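Local coordinates for actin-related protein 8 (Homo sapiens, PDB 4FO0) that binds ATP with low basal ATPase activity and serves as a proposed core component of the INO80 chromatin-remodelling complex, required to recruit INO80 to sites of DNA damage, at residues A360-P364 / A477-K482. Residues are numbered along the deposited sequence; the frame is centred on the assembly and turned at random.
Sequences ALFYP and ALGLDK. With GOL (glycerol), chain D.
P364 leans on the backbone that leads into helix 480-489, and its ring can be followed atom by atom: CB meets A477 CB at 3.8 Å, CG lies 3.7 Å from L478 C, and CD rests 3.6 Å from G479 CA. Without CG and CD, as in an alanine here, the cover over the L478-G479 peptide would probably be lost and a gap left against G479 CA. A glycerol, probably from the crystallisation liquor, bridges the two segments: its O1 donates to P364 O at 2.6 Å, and its O3 weakly accepts A477 N-H. Three residues before the proline, L361 O accepts L480 N-H, N to O 3.0 Å, the N-H reaching it at 156° and the donor tilted only modestly from the carbonyl plane. That bond uses a first-turn amide, just after N-cap G479. In the same residue, L480 CB lies over one face of the F362 ring, offset toward the rim. D481 comes to the ring's edge instead, with CG 3.7 Å from F362 CD1 and its carboxylate turned 84° from the ring plane; chi1 of 54° places D481 CG between its backbone N and carbonyl carbon, and OD1 takes a weak hydrogen bond from K482 N-H. OD2 forms a salt bridge with R523, which also hydrogen-bonds Y363 OH. The contact thus packs the loop after helix 353-359 against a helix N-terminus beside the nucleotide pocket of the actin fold, L480 approaching the ATP-binding V253.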
loop_
_atom_site.group_PDB
_atom_site.type_symbol
_atom_site.label_atom_id
_atom_site.label_comp_id
_atom_site.label_asym_id
_atom_site.label_seq_id
_atom_site.Cartn_x
_atom_site.Cartn_y
_atom_site.Cartn_z
ATOM N N ALA A 360 -1.178 10.445 12.322
ATOM C CA ALA A 360 -0.833 9.285 13.128
ATOM C C ALA A 360 0.286 8.495 12.450
ATOM O O ALA A 360 0.958 7.695 13.097
ATOM C CB ALA A 360 -2.022 8.422 13.386
ATOM N N LEU A 361 0.496 8.730 11.152
ATOM C CA LEU A 361 1.649 8.149 10.452
ATOM C C LEU A 361 2.965 8.619 11.067
ATOM O O LEU A 361 3.980 7.942 10.968
ATOM C CB LEU A 361 1.625 8.479 8.959
ATOM C CG LEU A 361 0.525 7.761 8.184
ATOM C CD1 LEU A 361 0.429 8.321 6.790
ATOM C CD2 LEU A 361 0.787 6.249 8.152
ATOM N N PHE A 362 2.938 9.775 11.720
ATOM C CA PHE A 362 4.127 10.299 12.370
ATOM C C PHE A 362 4.138 10.027 13.871
ATOM O O PHE A 362 5.189 10.111 14.521
ATOM C CB PHE A 362 4.264 11.782 12.058
ATOM C CG PHE A 362 4.305 12.069 10.585
ATOM C CD1 PHE A 362 5.523 12.273 9.933
ATOM C CD2 PHE A 362 3.123 12.093 9.836
ATOM C CE1 PHE A 362 5.559 12.519 8.562
ATOM C CE2 PHE A 362 3.151 12.338 8.459
ATOM C CZ PHE A 362 4.366 12.552 7.821
ATOM N N TYR A 363 2.966 9.685 14.402
ATOM C CA TYR A 363 2.808 9.275 15.800
ATOM C C TYR A 363 2.012 7.972 15.900
ATOM O O TYR A 363 0.924 7.934 16.470
ATOM C CB TYR A 363 2.155 10.396 16.619
ATOM C CG TYR A 363 2.966 11.654 16.564
ATOM C CD1 TYR A 363 3.998 11.874 17.467
ATOM C CD2 TYR A 363 2.739 12.609 15.576
ATOM C CE1 TYR A 363 4.766 13.018 17.395
ATOM C CE2 TYR A 363 3.498 13.752 15.497
ATOM C CZ TYR A 363 4.517 13.953 16.409
ATOM O OH TYR A 363 5.288 15.095 16.351
ATOM N N PRO A 364 2.571 6.892 15.345
ATOM C CA PRO A 364 1.874 5.611 15.188
ATOM C C PRO A 364 1.436 4.932 16.494
ATOM O O PRO A 364 0.718 3.938 16.444
ATOM C CB PRO A 364 2.899 4.754 14.430
ATOM C CG PRO A 364 4.195 5.415 14.657
ATOM C CD PRO A 364 3.905 6.866 14.727
ATOM N N ALA A 477 6.474 1.260 17.650
ATOM C CA ALA A 477 6.241 1.744 16.306
ATOM C C ALA A 477 6.935 3.086 16.145
ATOM O O ALA A 477 6.909 3.938 17.036
ATOM C CB ALA A 477 4.746 1.843 15.999
ATOM N N LEU A 478 7.545 3.245 14.983
ATOM C CA LEU A 478 8.426 4.347 14.677
ATOM C C LEU A 478 7.754 5.253 13.659
ATOM O O LEU A 478 7.326 4.795 12.601
ATOM C CB LEU A 478 9.723 3.775 14.098
ATOM C CG LEU A 478 10.884 4.722 13.910
ATOM C CD1 LEU A 478 11.303 5.209 15.269
ATOM C CD2 LEU A 478 12.008 4.004 13.212
ATOM N N GLY A 479 7.654 6.536 13.974
ATOM C CA GLY A 479 7.026 7.476 13.066
ATOM C C GLY A 479 7.758 7.586 11.738
ATOM O O GLY A 479 8.962 7.358 11.632
ATOM N N LEU A 480 7.017 7.952 10.709
ATOM C CA LEU A 480 7.558 7.970 9.366
ATOM C C LEU A 480 8.831 8.840 9.238
ATOM O O LEU A 480 9.830 8.405 8.674
ATOM C CB LEU A 480 6.458 8.396 8.402
ATOM C CG LEU A 480 6.805 8.449 6.923
ATOM C CD1 LEU A 480 7.418 7.145 6.498
ATOM C CD2 LEU A 480 5.544 8.737 6.133
ATOM N N ASP A 481 8.800 10.050 9.790
ATOM C CA ASP A 481 9.944 10.961 9.725
ATOM C C ASP A 481 11.188 10.471 10.490
ATOM O O ASP A 481 12.306 10.570 9.990
ATOM C CB ASP A 481 9.542 12.372 10.180
ATOM C CG ASP A 481 8.887 12.395 11.569
ATOM O OD1 ASP A 481 8.495 11.327 12.099
ATOM O OD2 ASP A 481 8.750 13.503 12.127
ATOM N N LYS A 482 10.987 9.956 11.699
ATOM C CA LYS A 482 12.057 9.334 12.467
ATOM C C LYS A 482 12.705 8.173 11.706
ATOM O O LYS A 482 13.927 8.010 11.731
ATOM C CB LYS A 482 11.516 8.829 13.806
ATOM C CG LYS A 482 10.999 9.922 14.699
ATOM C CD LYS A 482 10.487 9.392 16.036
ATOM C CE LYS A 482 9.764 10.489 16.829
ATOM N NZ LYS A 482 8.541 11.011 16.109
HETATM C C1 GOL D . 1.167 1.359 18.674
HETATM O O1 GOL D . 0.295 1.615 17.572
HETATM C C2 GOL D . 2.582 0.874 18.291
HETATM O O2 GOL D . 2.503 -0.445 17.808
HETATM C C3 GOL D . 3.527 0.849 19.504
HETATM O O3 GOL D . 4.132 2.110 19.752
#